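Local coordinates for uncharacterized protein (Bacteroides ovatus, PDB 4E6F), which is of unknown function but carries a DUF4468 domain with a TBP-like fold built on a curved antiparallel sheet, at residues 98-103 against 109-114; 47-52 against 61-66. One frame throughout, in Å; residues are numbered along the deposited sequence.

How the contacts relate
Contact 1 and contact 2 build on the same antiparallel sheet but at different depths. In contact 1, two central strands, 98-103 and 109-114, pair through a regular set of backbone hydrogen bonds, with a polar side-chain network on one face and aliphatic side chains on the other. Contact 2 lies farther out: helix residues 47-52 meet the edge strand at 61-66 through a small apolar patch, with no direct hydrogen bond and a water at its border. The two join at selenomethionine Met49, whose CE lies 3.4 Å from CG2 of Val101 and also packs on Ile99, so the apolar face of contact 1 runs on into contact 2.

Contact 1: 98-103 against 109-114. With EDO (1,2-ethanediol), chain E.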
loop_
_atom_site.group_PDB
_atom_site.type_symbol
_atom_site.label_atom_id
_atom_site.label_comp_id
_atom_site.label_asym_id
_atom_site.label_seq_id
_atom_site.Cartn_x
_atom_site.Cartn_y
_atom_site.Cartn_z
ATOM N N GLN A 98 6.453 4.066 -2.021
ATOM C CA GLN A 98 6.804 4.959 -0.935
ATOM C C GLN A 98 5.663 4.951 0.064
ATOM O O GLN A 98 4.491 4.923 -0.331
ATOM C CB GLN A 98 7.044 6.377 -1.470
ATOM C CG GLN A 98 7.373 7.386 -0.360
ATOM C CD GLN A 98 7.840 8.722 -0.898
ATOM O OE1 GLN A 98 8.639 8.786 -1.846
ATOM N NE2 GLN A 98 7.355 9.804 -0.271
ATOM N N ILE A 99 6.011 4.904 1.363
ATOM C CA ILE A 99 5.027 5.032 2.452
ATOM C C ILE A 99 5.216 6.434 2.998
ATOM O O ILE A 99 6.336 6.770 3.388
ATOM C CB ILE A 99 5.215 4.002 3.592
ATOM C CG1 ILE A 99 5.372 2.582 3.051
ATOM C CG2 ILE A 99 4.031 4.106 4.599
ATOM C CD1 ILE A 99 5.764 1.540 4.179
ATOM N N THR A 100 4.149 7.230 3.067
ATOM C CA THR A 100 4.216 8.599 3.582
ATOM C C THR A 100 3.250 8.697 4.740
ATOM O O THR A 100 2.054 8.434 4.558
ATOM C CB THR A 100 3.897 9.588 2.485
ATOM O OG1 THR A 100 4.883 9.418 1.449
ATOM C CG2 THR A 100 3.888 11.057 2.995
ATOM N N VAL A 101 3.744 9.099 5.908
ATOM C CA VAL A 101 2.924 9.196 7.126
ATOM C C VAL A 101 2.943 10.625 7.619
ATOM O O VAL A 101 4.020 11.219 7.723
ATOM C CB VAL A 101 3.433 8.219 8.219
ATOM C CG1 VAL A 101 2.671 8.408 9.536
ATOM C CG2 VAL A 101 3.314 6.782 7.736
ATOM N N THR A 102 1.741 11.179 7.907
ATOM C CA THR A 102 1.591 12.543 8.405
ATOM C C THR A 102 0.871 12.451 9.762
ATOM O O THR A 102 -0.265 11.961 9.826
ATOM C CB THR A 102 0.809 13.394 7.393
ATOM O OG1 THR A 102 1.468 13.340 6.117
ATOM C CG2 THR A 102 0.695 14.868 7.841
ATOM N N CYS A 103 1.541 12.882 10.819
ATOM C CA CYS A 103 1.045 12.832 12.200
ATOM C C CYS A 103 0.644 14.219 12.654
ATOM O O CYS A 103 1.400 15.177 12.484
ATOM C CB CYS A 103 2.098 12.245 13.144
ATOM S SG CYS A 103 2.858 10.702 12.557
ATOM N N LEU A 109 -2.314 10.123 9.075
ATOM C CA LEU A 109 -2.657 9.808 7.688
ATOM C C LEU A 109 -1.551 8.922 7.158
ATOM O O LEU A 109 -0.376 9.293 7.270
ATOM C CB LEU A 109 -2.810 11.070 6.816
ATOM C CG LEU A 109 -3.048 10.834 5.303
ATOM C CD1 LEU A 109 -4.400 10.182 5.039
ATOM C CD2 LEU A 109 -2.915 12.171 4.515
ATOM N N VAL A 110 -1.894 7.777 6.554
ATOM C CA VAL A 110 -0.907 6.890 5.956
ATOM C C VAL A 110 -1.201 6.808 4.458
ATOM O O VAL A 110 -2.337 6.506 4.070
ATOM C CB VAL A 110 -0.871 5.479 6.600
ATOM C CG1 VAL A 110 0.199 4.591 5.939
ATOM C CG2 VAL A 110 -0.629 5.568 8.116
ATOM N N GLU A 111 -0.204 7.124 3.633
ATOM C CA GLU A 111 -0.338 7.054 2.196
ATOM C C GLU A 111 0.646 6.082 1.590
ATOM O O GLU A 111 1.814 6.032 2.006
ATOM C CB GLU A 111 -0.108 8.439 1.563
ATOM C CG GLU A 111 -1.182 9.436 1.972
ATOM C CD GLU A 111 -0.888 10.870 1.568
ATOM O OE1 GLU A 111 0.095 11.455 2.078
ATOM O OE2 GLU A 111 -1.636 11.402 0.721
ATOM N N LEU A 112 0.170 5.321 0.582
ATOM C CA LEU A 112 1.007 4.403 -0.180
ATOM C C LEU A 112 1.018 4.937 -1.603
ATOM O O LEU A 112 -0.037 5.012 -2.250
ATOM C CB LEU A 112 0.477 2.957 -0.092
ATOM C CG LEU A 112 1.249 1.932 -0.898
ATOM C CD1 LEU A 112 2.607 1.649 -0.262
ATOM C CD2 LEU A 112 0.460 0.630 -1.023
ATOM N N GLU A 113 2.179 5.381 -2.056
ATOM C CA GLU A 113 2.274 6.048 -3.351
ATOM C C GLU A 113 3.527 5.691 -4.128
ATOM O O GLU A 113 4.331 4.879 -3.672
ATOM C CB GLU A 113 2.220 7.567 -3.122
ATOM C CG GLU A 113 3.291 8.096 -2.166
ATOM C CD GLU A 113 3.280 9.600 -1.976
ATOM O OE1 GLU A 113 2.740 10.314 -2.850
ATOM O OE2 GLU A 113 3.786 10.067 -0.933
ATOM N N LYS A 114 3.668 6.283 -5.339
ATOM C CA LYS A 114 4.806 6.060 -6.225
ATOM C C LYS A 114 4.997 4.547 -6.465
ATOM O O LYS A 114 6.110 4.019 -6.378
ATOM C CB LYS A 114 6.080 6.721 -5.653
ATOM C CG LYS A 114 5.918 8.226 -5.498
ATOM C CD LYS A 114 7.206 8.811 -4.947
ATOM C CE LYS A 114 7.068 10.269 -4.648
ATOM N NZ LYS A 114 8.359 10.793 -4.112
HETATM C C1 EDO E . 9.637 4.002 -5.457
HETATM O O1 EDO E . 8.616 4.509 -4.609
HETATM C C2 EDO E . 10.858 3.556 -4.612
HETATM O O2 EDO E . 10.500 2.518 -3.693
HETATM O O HOH W 1 0.687 11.076 4.765
#
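Gln98 and Lys114 run side by side, and the NZ of Lys114 donates to Gln98 OE1 at 3.0 Å, well off the carbonyl plane of the amide. With CG anti to the backbone N (chi1 178°) and an extended chain, Gln98 also brings its NE2 to Thr100 OG1, 3.0 Å away. That hydroxyl in turn donates a hydrogen bond to Glu113 OE2 (2.7 Å), on the carboxylate's anti lone pair. Amide and carboxylate planes stand 68° apart, and the threonine oxygen links them, accepting from one and donating to the other. With Gln98 cut back to an alanine, the Lys114 ammonium would probably lose this acceptor and Thr100 OG1 its amide donor. Farther along this face, a water 2.8 Å from Glu111 OE1 probably links that carboxylate to Thr102 OG1. The reverse face is aliphatic: Val101 CG2 meets Val110 CG2 at 4.1 Å, Ile99 CG2 lies beside Val110 CG1, and helices 38-54 and 149-169 cover this layer. Between the faces, Gln98, Thr100 and Thr102 form hydrogen-bonded pairs with Glu113, Glu111 and Leu109; the Thr100 N to Glu111 O bond measures 2.8 Å. These pairs alternate with the non-hydrogen-bonded Ile99-Leu112 and Val101-Val110, a regular antiparallel beta hairpin within the sheet of the TBP-like domain.

Contact 2: 47-52 against 61-66; sequences KWMDER and SRIVFS
Ile63 reaches from its strand to the helix and carries the whole strand side of this contact, meeting Met49 and Asp50. The close part is apolar. The selenium of Met49, a selenomethionine, sits 4.0 Å from Ile63 CG1, the two side chains crossing at a slant. Met49 holds CG anti to the backbone N (chi1 -163°) and stays extended as far as SE, then bends at chi3 (-65°); the chain thus spans the gap to Ile63 while its terminal methyl turns to the sheet. Ile63 points CG1 anti to its own carbonyl carbon (chi1 -62°), and its extended end lays CD1 against the helix backbone, 3.7 Å from Asp50 N and 3.9 Å from Asp50 CB. The isoleucine tip therefore touches the helix main chain as well as the root of a side chain.

Toward the border the contact is loose and polar. Asp50 touches Ile63 through CB, and a water lies between its carboxylate and the Ile63 backbone: it accepts from Ile63 N at 2.9 Å and gives a weak, long bond to Asp50 OD1 at 3.4 Å. The stronger partner of that oxygen is Lys54, in a salt bridge one turn on along the helix. No direct hydrogen bond joins the two segments, which together bury only 137 Å².

Beneath this patch, Met49 and Ile63 both rest on Ile73 of strand 72-85, and Met49 continues onto Ile99 and Val101 of strand 90-104. Strand 62-67 pairs antiparallel with 72-85, and a classic beta bulge interrupts the pairing where Val64 and Phe65 both face Ala74. Helix 38-54 thus contacts helix 149-169 through Trp48 and Arg52 and the edge strand through Met49 and Asp50.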
loop_
_atom_site.group_PDB
_atom_site.type_symbol
_atom_site.label_atom_id
_atom_site.label_comp_id
_atom_site.label_asym_id
_atom_site.label_seq_id
_atom_site.Cartn_x
_atom_site.Cartn_y
_atom_site.Cartn_z
ATOM N N LYS A 47 8.610 3.725 14.741
ATOM C CA LYS A 47 8.917 2.349 15.124
ATOM C C LYS A 47 8.199 1.376 14.192
ATOM O O LYS A 47 8.802 0.412 13.720
ATOM C CB LYS A 47 8.535 2.084 16.592
ATOM C CG LYS A 47 9.512 2.687 17.592
ATOM N N TRP A 48 6.922 1.632 13.895
ATOM C CA TRP A 48 6.187 0.742 12.999
ATOM C C TRP A 48 6.838 0.701 11.612
ATOM O O TRP A 48 7.092 -0.390 11.076
ATOM C CB TRP A 48 4.711 1.154 12.862
ATOM C CG TRP A 48 4.032 0.432 11.731
ATOM C CD1 TRP A 48 3.639 -0.874 11.717
ATOM C CD2 TRP A 48 3.847 0.923 10.391
ATOM N NE1 TRP A 48 3.215 -1.231 10.460
ATOM C CE2 TRP A 48 3.327 -0.142 9.624
ATOM C CE3 TRP A 48 4.043 2.175 9.775
ATOM C CZ2 TRP A 48 3.016 -0.009 8.267
ATOM C CZ3 TRP A 48 3.743 2.309 8.422
ATOM C CH2 TRP A 48 3.263 1.219 7.678
HETATM N N MSE A 49 7.083 1.877 11.019
HETATM C CA MSE A 49 7.621 1.871 9.670
HETATM C C MSE A 49 9.013 1.246 9.626
HETATM O O MSE A 49 9.326 0.526 8.686
HETATM C CB MSE A 49 7.644 3.267 9.045
HETATM C CG MSE A 49 7.802 3.145 7.532
HETATM SE SE MSE A 49 8.168 4.826 6.651
HETATM C CE MSE A 49 6.485 5.695 7.041
ATOM N N ASP A 50 9.833 1.513 10.661
ATOM C CA ASP A 50 11.172 0.930 10.714
ATOM C C ASP A 50 11.088 -0.601 10.702
ATOM O O ASP A 50 11.745 -1.248 9.894
ATOM C CB ASP A 50 11.909 1.423 11.968
ATOM C CG ASP A 50 13.356 1.000 12.049
ATOM O OD1 ASP A 50 13.984 0.830 10.986
ATOM O OD2 ASP A 50 13.867 0.877 13.170
ATOM N N GLU A 51 10.250 -1.177 11.584
ATOM C CA GLU A 51 10.108 -2.627 11.652
ATOM C C GLU A 51 9.443 -3.193 10.400
ATOM O O GLU A 51 9.872 -4.231 9.886
ATOM C CB GLU A 51 9.322 -3.036 12.908
ATOM C CG GLU A 51 10.076 -2.779 14.207
ATOM C CD GLU A 51 11.414 -3.479 14.373
ATOM O OE1 GLU A 51 11.525 -4.670 14.000
ATOM O OE2 GLU A 51 12.358 -2.830 14.877
ATOM N N ARG A 52 8.416 -2.508 9.872
ATOM C CA ARG A 52 7.713 -2.971 8.677
ATOM C C ARG A 52 8.646 -3.021 7.459
ATOM O O ARG A 52 8.576 -3.954 6.663
ATOM C CB ARG A 52 6.479 -2.080 8.397
ATOM C CG ARG A 52 5.738 -2.371 7.089
ATOM C CD ARG A 52 5.162 -3.796 7.049
ATOM N NE ARG A 52 4.473 -4.052 5.790
ATOM C CZ ARG A 52 5.074 -4.321 4.636
ATOM N NH1 ARG A 52 6.404 -4.412 4.570
ATOM N NH2 ARG A 52 4.357 -4.488 3.535
ATOM N N SER A 61 14.605 -1.075 1.067
ATOM C CA SER A 61 13.521 -0.868 2.021
ATOM C C SER A 61 14.057 -0.199 3.273
ATOM O O SER A 61 14.839 -0.792 4.024
ATOM C CB SER A 61 12.858 -2.199 2.346
ATOM O OG SER A 61 12.283 -2.737 1.159
ATOM N N ARG A 62 13.672 1.073 3.493
ATOM C CA ARG A 62 14.179 1.821 4.638
ATOM C C ARG A 62 13.435 3.145 4.793
ATOM O O ARG A 62 12.856 3.670 3.806
ATOM C CB ARG A 62 15.694 2.127 4.430
ATOM C CG ARG A 62 15.967 2.846 3.088
ATOM C CD ARG A 62 17.432 3.153 2.870
ATOM N NE ARG A 62 18.161 1.897 2.721
ATOM C CZ ARG A 62 19.464 1.775 2.914
ATOM N NH1 ARG A 62 20.198 2.839 3.216
ATOM N NH2 ARG A 62 20.050 0.592 2.790
ATOM N N ILE A 63 13.490 3.720 6.009
ATOM C CA ILE A 63 12.971 5.072 6.218
ATOM C C ILE A 63 13.977 6.011 5.572
ATOM O O ILE A 63 15.183 5.865 5.809
ATOM C CB ILE A 63 12.809 5.388 7.711
ATOM C CG1 ILE A 63 11.789 4.423 8.350
ATOM C CG2 ILE A 63 12.363 6.865 7.897
ATOM C CD1 ILE A 63 11.539 4.667 9.835
ATOM N N VAL A 64 13.499 7.003 4.784
ATOM C CA VAL A 64 14.442 7.931 4.135
ATOM C C VAL A 64 14.252 9.392 4.572
ATOM O O VAL A 64 15.125 10.238 4.290
ATOM C CB VAL A 64 14.357 7.842 2.583
ATOM C CG1 VAL A 64 14.758 6.451 2.084
ATOM C CG2 VAL A 64 12.938 8.186 2.081
ATOM N N PHE A 65 13.134 9.690 5.260
ATOM C CA PHE A 65 12.845 11.054 5.677
ATOM C C PHE A 65 12.058 11.043 6.966
ATOM O O PHE A 65 11.095 10.263 7.100
ATOM C CB PHE A 65 11.979 11.756 4.574
ATOM C CG PHE A 65 11.540 13.170 4.895
ATOM C CD1 PHE A 65 10.456 13.413 5.740
ATOM C CD2 PHE A 65 12.199 14.265 4.340
ATOM C CE1 PHE A 65 10.068 14.725 6.056
ATOM C CE2 PHE A 65 11.790 15.576 4.628
ATOM C CZ PHE A 65 10.737 15.801 5.500
ATOM N N SER A 66 12.393 11.957 7.868
ATOM C CA SER A 66 11.550 12.179 9.032
ATOM C C SER A 66 11.756 13.604 9.532
ATOM O O SER A 66 12.897 14.086 9.624
ATOM C CB SER A 66 11.787 11.130 10.118
ATOM O OG SER A 66 13.097 11.201 10.653
HETATM O O HOH W 2 14.983 2.511 8.157
#